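Local atomic coordinates of bacteriocin (Streptococcus pyogenes, PDB entry 2FU2), a protein that probably confers immunity to a bacteriocin on the cell that produces it. Residues Asp24-Ala29 against Ile54-Leu59. Numbering follows the deposited sequence.
Sequences DYFRQA and INQYIL
Phe26 and Tyr57 form a T-shaped pair between two helices. The edge of the Tyr57 ring points at the face of Phe26, with the planes at 78° and the centroids 4.8 Å apart. The leading atom is Tyr57 CD1, which sits over the centre of the Phe26 ring, 3.6 Å from Phe26 CG. Tyr57 CB lies over the same face, above Phe26 CE1 at 3.6 Å. Tyr25 CD2 lies over the opposite face of Phe26, so the ring is held between two tyrosines. At the edge of its ring, Phe26 CZ meets Gln56 CG at 3.7 Å.

Gln56 reaches across beside this aromatic group. Its CG is anti to the backbone N (chi1 155°) and the chain beyond is extended, which carries the amide out to Tyr25. There the hydroxyl of Tyr25 donates a hydrogen bond to OE1, with 3.0 Å between Tyr25 OH and Gln56 OE1. The donor approaches the carbonyl oxygen at a bent angle, tilted 29° from the carbonyl plane. This polar link lies at the margin, while Phe26 and Tyr57 are buried.

Ile20 of helix 18-21 touches both buried rings, and Ile69 of helix 67-78 packs on Tyr57. The aromatic packing and the Tyr25-Gln56 bond join the start of helix 24-40 to the end of helix 44-60. These consecutive, roughly antiparallel helices form a helical hairpin within an antiparallel four-helix bundle, consistent with the EntA_Immun family.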
loop_
_atom_site.group_PDB
_atom_site.type_symbol
_atom_site.label_atom_id
_atom_site.label_comp_id
_atom_site.label_asym_id
_atom_site.label_seq_id
_atom_site.Cartn_x
_atom_site.Cartn_y
_atom_site.Cartn_z
ATOM N N ASP A 24 -12.380 2.448 -6.905
ATOM C CA ASP A 24 -12.252 3.818 -6.460
ATOM C C ASP A 24 -11.807 3.969 -5.000
ATOM O O ASP A 24 -11.085 4.903 -4.685
ATOM C CB ASP A 24 -13.551 4.535 -6.736
ATOM C CG ASP A 24 -13.823 4.670 -8.227
ATOM O OD1 ASP A 24 -12.868 4.556 -9.056
ATOM O OD2 ASP A 24 -14.991 4.932 -8.592
ATOM N N TYR A 25 -12.229 3.047 -4.112
ATOM C CA TYR A 25 -11.822 3.112 -2.687
ATOM C C TYR A 25 -10.335 2.758 -2.459
ATOM O O TYR A 25 -9.582 3.519 -1.846
ATOM C CB TYR A 25 -12.736 2.271 -1.806
ATOM C CG TYR A 25 -12.156 2.066 -0.441
ATOM C CD1 TYR A 25 -12.236 3.063 0.506
ATOM C CD2 TYR A 25 -11.450 0.910 -0.124
ATOM C CE1 TYR A 25 -11.680 2.897 1.770
ATOM C CE2 TYR A 25 -10.920 0.706 1.138
ATOM C CZ TYR A 25 -11.034 1.714 2.078
ATOM O OH TYR A 25 -10.493 1.581 3.334
ATOM N N PHE A 26 -9.897 1.628 -2.978
ATOM C CA PHE A 26 -8.487 1.295 -2.837
ATOM C C PHE A 26 -7.572 2.259 -3.587
ATOM O O PHE A 26 -6.534 2.644 -3.061
ATOM C CB PHE A 26 -8.186 -0.182 -3.191
ATOM C CG PHE A 26 -8.770 -1.163 -2.194
ATOM C CD1 PHE A 26 -8.188 -1.322 -0.939
ATOM C CD2 PHE A 26 -9.942 -1.911 -2.496
ATOM C CE1 PHE A 26 -8.714 -2.224 -0.027
ATOM C CE2 PHE A 26 -10.454 -2.821 -1.560
ATOM C CZ PHE A 26 -9.847 -2.964 -0.340
ATOM N N ARG A 27 -7.953 2.663 -4.796
ATOM C CA ARG A 27 -7.086 3.595 -5.566
ATOM C C ARG A 27 -6.786 4.888 -4.801
ATOM O O ARG A 27 -5.618 5.345 -4.783
ATOM C CB ARG A 27 -7.667 3.958 -6.909
ATOM C CG ARG A 27 -6.649 4.578 -7.853
ATOM C CD ARG A 27 -7.248 5.600 -8.816
ATOM N NE ARG A 27 -8.218 6.439 -8.120
ATOM C CZ ARG A 27 -8.842 7.493 -8.630
ATOM N NH1 ARG A 27 -8.587 7.932 -9.864
ATOM N NH2 ARG A 27 -9.720 8.135 -7.881
ATOM N N GLN A 28 -7.840 5.498 -4.233
ATOM C CA GLN A 28 -7.763 6.766 -3.499
ATOM C C GLN A 28 -7.005 6.605 -2.171
ATOM O O GLN A 28 -6.124 7.367 -1.824
ATOM C CB GLN A 28 -9.183 7.250 -3.211
ATOM C CG GLN A 28 -9.234 8.640 -2.550
ATOM C CD GLN A 28 -10.636 9.057 -2.277
ATOM O OE1 GLN A 28 -11.578 8.685 -3.014
ATOM N NE2 GLN A 28 -10.813 9.809 -1.209
ATOM N N ALA A 29 -7.382 5.581 -1.434
ATOM C CA ALA A 29 -6.676 5.163 -0.241
ATOM C C ALA A 29 -5.161 5.038 -0.461
ATOM O O ALA A 29 -4.342 5.680 0.261
ATOM C CB ALA A 29 -7.274 3.851 0.284
ATOM N N ILE A 54 -3.807 -2.768 3.277
ATOM C CA ILE A 54 -3.367 -3.929 2.510
ATOM C C ILE A 54 -3.908 -5.233 3.081
ATOM O O ILE A 54 -4.371 -6.086 2.317
ATOM C CB ILE A 54 -1.809 -3.967 2.332
ATOM C CG1 ILE A 54 -1.303 -2.685 1.663
ATOM C CG2 ILE A 54 -1.425 -5.120 1.433
ATOM C CD1 ILE A 54 -1.823 -2.517 0.179
ATOM N N ASN A 55 -3.915 -5.391 4.403
ATOM C CA ASN A 55 -4.645 -6.557 4.976
ATOM C C ASN A 55 -6.075 -6.644 4.454
ATOM O O ASN A 55 -6.510 -7.730 4.031
ATOM C CB ASN A 55 -4.658 -6.553 6.493
ATOM C CG ASN A 55 -3.299 -6.680 7.047
ATOM O OD1 ASN A 55 -2.357 -7.041 6.328
ATOM N ND2 ASN A 55 -3.157 -6.405 8.323
ATOM N N GLN A 56 -6.778 -5.493 4.486
ATOM C CA GLN A 56 -8.145 -5.372 4.059
ATOM C C GLN A 56 -8.254 -5.766 2.593
ATOM O O GLN A 56 -9.140 -6.516 2.225
ATOM C CB GLN A 56 -8.611 -3.943 4.266
ATOM C CG GLN A 56 -9.760 -3.494 3.345
ATOM C CD GLN A 56 -10.361 -2.131 3.732
ATOM O OE1 GLN A 56 -9.645 -1.170 4.033
ATOM N NE2 GLN A 56 -11.666 -2.045 3.713
ATOM N N TYR A 57 -7.326 -5.284 1.752
ATOM C CA TYR A 57 -7.357 -5.663 0.337
ATOM C C TYR A 57 -7.163 -7.200 0.174
ATOM O O TYR A 57 -7.957 -7.930 -0.517
ATOM C CB TYR A 57 -6.314 -4.896 -0.467
ATOM C CG TYR A 57 -6.482 -5.194 -1.885
ATOM C CD1 TYR A 57 -7.260 -4.379 -2.679
ATOM C CD2 TYR A 57 -5.961 -6.380 -2.430
ATOM C CE1 TYR A 57 -7.497 -4.705 -4.038
ATOM C CE2 TYR A 57 -6.181 -6.729 -3.784
ATOM C CZ TYR A 57 -6.955 -5.879 -4.589
ATOM O OH TYR A 57 -7.194 -6.200 -5.909
ATOM N N ILE A 58 -6.126 -7.708 0.839
ATOM C CA ILE A 58 -5.807 -9.173 0.709
ATOM C C ILE A 58 -6.994 -10.045 1.166
ATOM O O ILE A 58 -7.460 -10.950 0.444
ATOM C CB ILE A 58 -4.482 -9.557 1.442
ATOM C CG1 ILE A 58 -3.312 -8.767 0.837
ATOM C CG2 ILE A 58 -4.224 -11.011 1.315
ATOM C CD1 ILE A 58 -1.969 -8.921 1.558
ATOM N N LEU A 59 -7.507 -9.750 2.354
ATOM C CA LEU A 59 -8.588 -10.572 2.895
ATOM C C LEU A 59 -9.872 -10.441 2.022
ATOM O O LEU A 59 -10.613 -11.419 1.844
ATOM C CB LEU A 59 -8.820 -10.175 4.323
ATOM C CG LEU A 59 -7.683 -10.480 5.329
ATOM C CD1 LEU A 59 -8.126 -10.081 6.747
ATOM C CD2 LEU A 59 -7.321 -11.983 5.352
#